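Long-range contacts in tailspike protein (PDB 3RIQ), which probably binds the lipopolysaccharide of Salmonella as the phage's receptor and cleaves its O-antigen chains as an endorhamnosidase, using a right-handed beta-helix: residues V126-D130 against C275-G279; G215-L221 against V243-K249. All blocks are in the same frame, centred on the assembly; numbering follows the deposited sequence. Where two conformers were deposited one is given.

Overall arrangement
Both contacts lie on the same flank of the right-handed beta-helix, with centres about 10 Å apart, and contact 2 is nested along the chain inside the loop closed by contact 1. Contact 2 is buried and joins the turns of two successive coils, 215-221 and 243-249, mainly through backbone hydrogen bonds. Contact 1 lies at the surface, where the long excursion holding 126-130 meets the turn 275-279 through side chains, two tyrosines above all. The turns 243-249 and 275-279 are themselves stacked, Tyr277 N lying 2.8 Å from Glu245 O, so the tyrosines of contact 1 stand on the coil that follows contact 2.

Contact 1. Residues V126-D130 against C275-G279; sequences VNDHD and CYYDG
Tyr277 reaches across with its phenol oxygen and makes a hydrogen bond across the contact: OH donates to the backbone O of Asn127 at 2.8 Å. The donor lies in the carbonyl plane on a lone pair, with a C=O...donor angle of 134°, and the carbonyl oxygen in turn sits in the plane of the phenol ring at its edge. The same oxygen takes a weak bond from His129 N, which closes an inverse gamma turn centred on Asp128.

Looser contacts flank this bond. Asn127 CB rests 3.9 Å from Tyr277 CE2, and the His129 side chain crosses that of Tyr277 at about a right angle, its NE2 3.4 Å from Tyr277 OH.

Tyr276, its CG anti to the backbone N (chi1 -166°) where that of Tyr277 lies beside it (-76°), diverges toward two carboxylates: its CE2 is 4.1 Å from Asp128 OD1, its OH 3.9 Å from Asp130 OD2. Both acids form salt bridges with Arg96, which also makes a cation-pi contact with Tyr276; Asp128 OD1 is also hydrogen-bonded to Tyr122 OH.

A long excursion from the beta-helix thus packs on a turn of a later coil through a directional grip on one carbonyl, beside an arginine whose charge two aspartates probably balance.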
ATOM      1  N   VAL A 126      18.210   5.370 -31.688  1.00 28.97           N
ATOM      2  CA  VAL A 126      17.701   4.229 -32.471  1.00 29.73           C
ATOM      3  C   VAL A 126      16.353   3.681 -32.022  1.00 29.31           C
ATOM      4  O   VAL A 126      15.619   3.122 -32.837  1.00 29.27           O
ATOM      5  CB  VAL A 126      18.723   3.036 -32.544  1.00 30.01           C
ATOM      6  CG1 VAL A 126      20.008   3.470 -33.208  1.00 32.08           C
ATOM      7  CG2 VAL A 126      18.995   2.427 -31.164  1.00 30.44           C
ATOM      8  N   ASN A 127      16.044   3.816 -30.732  1.00 28.63           N
ATOM      9  CA  ASN A 127      14.773   3.353 -30.218  1.00 29.17           C
ATOM     10  C   ASN A 127      13.608   4.259 -30.668  1.00 29.00           C
ATOM     11  O   ASN A 127      12.428   3.950 -30.392  1.00 29.24           O
ATOM     12  CB  ASN A 127      14.846   3.260 -28.682  1.00 29.51           C
ATOM     13  CG  ASN A 127      15.767   2.134 -28.198  1.00 30.64           C
ATOM     14  OD1 ASN A 127      15.973   1.118 -28.888  1.00 33.38           O
ATOM     15  ND2 ASN A 127      16.307   2.304 -26.986  1.00 31.55           N
ATOM     16  N   ASP A 128      13.945   5.381 -31.310  1.00 28.24           N
ATOM     17  CA  ASP A 128      12.939   6.337 -31.816  1.00 27.95           C
ATOM     18  C   ASP A 128      12.584   5.985 -33.252  1.00 28.92           C
ATOM     19  O   ASP A 128      12.903   6.714 -34.209  1.00 27.75           O
ATOM     20  CB  ASP A 128      13.404   7.794 -31.711  1.00 27.00           C
ATOM     21  CG  ASP A 128      13.639   8.232 -30.273  1.00 25.71           C
ATOM     22  OD1 ASP A 128      12.770   7.985 -29.400  1.00 24.81           O
ATOM     23  OD2 ASP A 128      14.715   8.792 -30.005  1.00 24.39           O
ATOM     24  N   HIS A 129      11.890   4.857 -33.372  1.00 30.22           N
ATOM     25  CA  HIS A 129      11.621   4.226 -34.666  1.00 31.70           C
ATOM     26  C   HIS A 129      10.855   5.139 -35.617  1.00 31.79           C
ATOM     27  O   HIS A 129      11.033   5.042 -36.826  1.00 32.76           O
ATOM     28  CB  HIS A 129      10.900   2.888 -34.466  1.00 31.95           C
ATOM     29  CG  HIS A 129      11.640   1.925 -33.584  1.00 33.66           C
ATOM     30  ND1 HIS A 129      12.949   1.553 -33.816  1.00 35.18           N
ATOM     31  CD2 HIS A 129      11.245   1.243 -32.480  1.00 34.49           C
ATOM     32  CE1 HIS A 129      13.333   0.698 -32.883  1.00 35.62           C
ATOM     33  NE2 HIS A 129      12.318   0.493 -32.059  1.00 33.90           N
ATOM     34  N   ASP A 130      10.028   6.029 -35.064  1.00 31.37           N
ATOM     35  CA  ASP A 130       9.210   6.945 -35.868  1.00 30.62           C
ATOM     36  C   ASP A 130       9.987   8.055 -36.613  1.00 31.12           C
ATOM     37  O   ASP A 130       9.549   8.511 -37.675  1.00 31.49           O
ATOM     38  CB  ASP A 130       8.059   7.550 -35.032  1.00 30.00           C
ATOM     39  CG  ASP A 130       8.547   8.390 -33.839  1.00 28.31           C
ATOM     40  OD1 ASP A 130       9.720   8.271 -33.454  1.00 28.36           O
ATOM     41  OD2 ASP A 130       7.737   9.165 -33.270  1.00 23.62           O
ATOM     42  N   CYS A 275       6.889   7.562 -19.513  1.00 12.75           N
ATOM     43  CA  CYS A 275       8.095   7.032 -20.213  1.00 12.93           C
ATOM     44  C   CYS A 275       7.684   6.528 -21.609  1.00 12.91           C
ATOM     45  O   CYS A 275       6.496   6.266 -21.862  1.00 13.60           O
ATOM     46  CB  CYS A 275       8.786   5.931 -19.413  1.00 13.40           C
ATOM     47  SG  CYS A 275       7.755   4.455 -19.123  1.00 13.91           S
ATOM     48  N   TYR A 276       8.647   6.445 -22.520  1.00 12.95           N
ATOM     49  CA  TYR A 276       8.312   6.052 -23.888  1.00 12.82           C
ATOM     50  C   TYR A 276       8.221   4.542 -24.064  1.00 13.56           C
ATOM     51  O   TYR A 276       7.477   4.062 -24.941  1.00 14.05           O
ATOM     52  CB  TYR A 276       9.294   6.673 -24.882  1.00 13.54           C
ATOM     53  CG  TYR A 276       8.844   6.605 -26.320  1.00 14.00           C
ATOM     54  CD1 TYR A 276       7.611   7.160 -26.738  1.00 15.06           C
ATOM     55  CD2 TYR A 276       9.665   6.034 -27.289  1.00 15.86           C
ATOM     56  CE1 TYR A 276       7.216   7.131 -28.102  1.00 14.93           C
ATOM     57  CE2 TYR A 276       9.299   6.020 -28.628  1.00 16.10           C
ATOM     58  CZ  TYR A 276       8.050   6.552 -29.029  1.00 15.24           C
ATOM     59  OH  TYR A 276       7.666   6.529 -30.374  1.00 17.29           O
ATOM     60  N   TYR A 277       8.948   3.781 -23.226  1.00 13.44           N
ATOM     61  CA  TYR A 277       8.732   2.346 -23.196  1.00 13.61           C
ATOM     62  C   TYR A 277       7.936   1.949 -21.937  1.00 12.56           C
ATOM     63  O   TYR A 277       6.821   2.472 -21.746  1.00 13.09           O
ATOM     64  CB  TYR A 277      10.036   1.590 -23.457  1.00 13.61           C
ATOM     65  CG  TYR A 277      10.393   1.639 -24.940  1.00 17.38           C
ATOM     66  CD1 TYR A 277       9.929   0.634 -25.805  1.00 20.99           C
ATOM     67  CD2 TYR A 277      11.087   2.714 -25.495  1.00 17.40           C
ATOM     68  CE1 TYR A 277      10.232   0.661 -27.175  1.00 23.62           C
ATOM     69  CE2 TYR A 277      11.393   2.762 -26.849  1.00 19.36           C
ATOM     70  CZ  TYR A 277      10.961   1.745 -27.696  1.00 22.09           C
ATOM     71  OH  TYR A 277      11.259   1.801 -29.055  1.00 25.84           O
ATOM     72  N   ASP A 278       8.455   1.093 -21.054  1.00 12.52           N
ATOM     73  CA  ASP A 278       7.564   0.415 -20.087  1.00 13.44           C
ATOM     74  C   ASP A 278       7.690   1.040 -18.698  1.00 12.31           C
ATOM     75  O   ASP A 278       8.790   1.413 -18.274  1.00 12.85           O
ATOM     76  CB  ASP A 278       7.938  -1.068 -20.035  1.00 13.51           C
ATOM     77  CG  ASP A 278       8.066  -1.639 -21.428  1.00 13.75           C
ATOM     78  OD1 ASP A 278       7.111  -1.412 -22.212  1.00 14.09           O
ATOM     79  OD2 ASP A 278       9.130  -2.207 -21.771  1.00 14.78           O
ATOM     80  N   GLY A 279       6.575   1.168 -17.991  1.00 12.60           N
ATOM     81  CA  GLY A 279       6.600   1.839 -16.677  1.00 12.88           C
ATOM     82  C   GLY A 279       7.703   1.324 -15.761  1.00 11.84           C
ATOM     83  O   GLY A 279       8.393   2.107 -15.089  1.00 12.83           O
TER

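Contact 2. Residues G215-L221 against V243-K249; sequences GSGSAVL and VGESGVK
Ser218 turns OG beside its own backbone N (chi1 -60°), and Lys249 sets out with CG opposite its N (chi1 179°) and stays extended to NZ; together these torsions lay the lysine methylenes over the serine hydroxyl, Lys249 CB 3.4 Å from Ser218 OG. The hydroxyl also accepts from Ser246 N at 3.2 Å, and a water lies 2.9 Å from Ser218 OG. In one of two conformers of Glu245, this water gives a weak bond to OE1 and Lys249 NZ makes a long salt bridge to the same oxygen; both links are tentative. Leu221 runs alongside Lys249, pointing the same way, with CD1 3.7 Å from Lys249 CG.

Four backbone bonds join the coils: Gly244 N to Gly215 O, Glu245 N to Gly217 O, Ala219 N to Gly247 O and Lys249 N to Val220 O. The regular parallel bridge is Leu221 with Lys249, where Leu221 CA lies 3.4 Å from Lys249 O; the residues before it pair as loop. Gly244 comes close to the carbonyl of Ser216, its C 3.5 Å from Ser216 O. On the side away from Lys249, Ala219 CB packs 4.1 Å from Val243 CG1, and Val220 meets Val248.

This is the coil-on-coil stacking of a parallel beta-helix, continued through a turn. Strand 184-194 of the preceding coil pairs with 215-221 and touches Leu221 and Val220; Leu238 and Ser240 of strand 238-241 meet the Val220, Val248 and Ala219 side chains; and Asp281 of strand 281-282, on the next coil, lies against Ser246, whose OG is hydrogen-bonded to Asp278 N, and Lys249.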
ATOM      1  N   GLY A 215      16.338  12.121 -20.469  1.00 12.14           N
ATOM      2  CA  GLY A 215      17.355  11.138 -20.882  1.00 12.74           C
ATOM      3  C   GLY A 215      16.828  10.160 -21.892  1.00 13.92           C
ATOM      4  O   GLY A 215      15.626   9.852 -21.913  1.00 13.66           O
ATOM      5  N   SER A 216      17.699   9.685 -22.773  1.00 13.42           N
ATOM      6  CA  SER A 216      17.243   8.741 -23.817  1.00 13.55           C
ATOM      7  C   SER A 216      17.040   7.326 -23.280  1.00 14.36           C
ATOM      8  O   SER A 216      16.476   6.489 -23.994  1.00 15.64           O
ATOM      9  CB  SER A 216      18.234   8.704 -25.010  1.00 14.71           C
ATOM     10  OG  SER A 216      19.506   8.231 -24.539  1.00 15.47           O
ATOM     11  N   GLY A 217      17.536   7.057 -22.063  1.00 13.35           N
ATOM     12  CA  GLY A 217      17.539   5.709 -21.493  1.00 14.10           C
ATOM     13  C   GLY A 217      16.484   5.513 -20.404  1.00 13.36           C
ATOM     14  O   GLY A 217      15.375   6.074 -20.470  1.00 13.24           O
ATOM     15  N   SER A 218      16.859   4.758 -19.366  1.00 12.82           N
ATOM     16  CA  SER A 218      15.957   4.443 -18.268  1.00 12.32           C
ATOM     17  C   SER A 218      16.446   5.212 -17.044  1.00 11.96           C
ATOM     18  O   SER A 218      17.648   5.496 -16.941  1.00 12.16           O
ATOM     19  CB  SER A 218      15.922   2.928 -18.020  1.00 12.57           C
ATOM     20  OG  SER A 218      15.469   2.220 -19.180  1.00 12.74           O
ATOM     21  N   ALA A 219      15.563   5.581 -16.107  1.00 11.32           N
ATOM     22  CA  ALA A 219      16.052   6.457 -15.042  1.00 11.28           C
ATOM     23  C   ALA A 219      17.191   5.792 -14.256  1.00 11.03           C
ATOM     24  O   ALA A 219      18.214   6.444 -13.941  1.00 11.57           O
ATOM     25  CB  ALA A 219      14.940   6.895 -14.111  1.00 11.03           C
ATOM     26  N   VAL A 220      17.021   4.507 -13.943  1.00 11.37           N
ATOM     27  CA  VAL A 220      18.077   3.707 -13.316  1.00 10.53           C
ATOM     28  C   VAL A 220      18.181   2.435 -14.104  1.00 10.82           C
ATOM     29  O   VAL A 220      17.148   1.833 -14.451  1.00 11.43           O
ATOM     30  CB  VAL A 220      17.782   3.386 -11.817  1.00 10.34           C
ATOM     31  CG1 VAL A 220      18.986   2.687 -11.198  1.00 12.26           C
ATOM     32  CG2 VAL A 220      17.406   4.662 -11.028  1.00 12.32           C
ATOM     33  N   LEU A 221      19.432   2.009 -14.381  1.00 11.13           N
ATOM     34  CA  LEU A 221      19.696   0.823 -15.201  1.00 10.84           C
ATOM     35  C   LEU A 221      20.692  -0.097 -14.488  1.00 11.32           C
ATOM     36  O   LEU A 221      21.751   0.373 -14.010  1.00 12.17           O
ATOM     37  CB  LEU A 221      20.269   1.269 -16.556  1.00 11.25           C
ATOM     38  CG  LEU A 221      20.688   0.129 -17.500  1.00 11.27           C
ATOM     39  CD1 LEU A 221      19.464  -0.632 -17.976  1.00 13.74           C
ATOM     40  CD2 LEU A 221      21.435   0.684 -18.673  1.00 13.34           C
ATOM     41  N   VAL A 243      11.288   9.589 -19.217  1.00 12.10           N
ATOM     42  CA  VAL A 243      12.506   9.004 -19.789  1.00 12.30           C
ATOM     43  C   VAL A 243      12.223   8.410 -21.181  1.00 13.00           C
ATOM     44  O   VAL A 243      11.081   8.050 -21.531  1.00 12.68           O
ATOM     45  CB  VAL A 243      13.192   7.965 -18.837  1.00 11.67           C
ATOM     46  CG1 VAL A 243      13.435   8.620 -17.494  1.00 13.48           C
ATOM     47  CG2 VAL A 243      12.384   6.689 -18.705  1.00 14.61           C
ATOM     48  N   GLY A 244      13.280   8.313 -21.984  1.00 12.39           N
ATOM     49  CA  GLY A 244      13.133   7.814 -23.371  1.00 13.02           C
ATOM     50  C   GLY A 244      12.984   6.288 -23.474  1.00 13.29           C
ATOM     51  O   GLY A 244      12.520   5.785 -24.527  1.00 14.36           O
ATOM     52  N   GLU A 245      13.337   5.562 -22.413  0.50 13.31           N
ATOM     53  CA  GLU A 245      13.144   4.114 -22.401  0.50 13.49           C
ATOM     54  C   GLU A 245      12.163   3.749 -21.284  0.50 13.25           C
ATOM     55  O   GLU A 245      10.999   4.175 -21.327  0.50 13.52           O
ATOM     56  CB  GLU A 245      14.497   3.360 -22.367  0.50 13.85           C
ATOM     57  CG  GLU A 245      15.232   3.531 -23.700  0.50 15.31           C
ATOM     58  CD  GLU A 245      16.451   2.636 -23.880  0.50 19.60           C
ATOM     59  OE1 GLU A 245      16.457   1.505 -23.347  0.50 22.30           O
ATOM     60  OE2 GLU A 245      17.398   3.068 -24.587  0.50 23.31           O
ATOM     61  N   SER A 246      12.602   2.979 -20.292  1.00 12.63           N
ATOM     62  CA  SER A 246      11.676   2.487 -19.272  1.00 12.66           C
ATOM     63  C   SER A 246      11.906   3.142 -17.900  1.00 12.32           C
ATOM     64  O   SER A 246      12.998   3.636 -17.601  1.00 11.68           O
ATOM     65  CB  SER A 246      11.749   0.972 -19.183  1.00 12.71           C
ATOM     66  OG  SER A 246      11.246   0.364 -20.352  1.00 12.75           O
ATOM     67  N   GLY A 247      10.870   3.161 -17.065  1.00 13.05           N
ATOM     68  CA  GLY A 247      10.926   3.970 -15.831  1.00 12.29           C
ATOM     69  C   GLY A 247      12.164   3.620 -15.022  1.00 12.34           C
ATOM     70  O   GLY A 247      12.924   4.511 -14.610  1.00 13.48           O
ATOM     71  N   VAL A 248      12.360   2.315 -14.791  1.00 11.82           N
ATOM     72  CA  VAL A 248      13.646   1.756 -14.372  1.00 11.41           C
ATOM     73  C   VAL A 248      13.793   0.462 -15.185  1.00 11.30           C
ATOM     74  O   VAL A 248      12.809  -0.093 -15.700  1.00 12.92           O
ATOM     75  CB  VAL A 248      13.727   1.430 -12.851  1.00 12.51           C
ATOM     76  CG1 VAL A 248      13.559   2.699 -11.993  1.00 14.32           C
ATOM     77  CG2 VAL A 248      12.715   0.314 -12.449  1.00 13.46           C
ATOM     78  N   LYS A 249      15.009  -0.065 -15.265  1.00 11.24           N
ATOM     79  CA  LYS A 249      15.254  -1.244 -16.120  1.00 11.16           C
ATOM     80  C   LYS A 249      16.334  -2.164 -15.594  1.00 12.07           C
ATOM     81  O   LYS A 249      17.399  -1.680 -15.149  1.00 11.50           O
ATOM     82  CB  LYS A 249      15.692  -0.765 -17.526  1.00 11.29           C
ATOM     83  CG  LYS A 249      16.007  -1.884 -18.521  1.00 12.15           C
ATOM     84  CD  LYS A 249      16.215  -1.354 -19.950  1.00 14.75           C
ATOM     85  CE  LYS A 249      16.698  -2.490 -20.846  1.00 17.54           C
ATOM     86  NZ  LYS A 249      17.147  -2.052 -22.232  1.00 19.98           N
TER
HETATM   87  O   HOH W   1      17.930   1.910 -20.722  1.00 32.36           O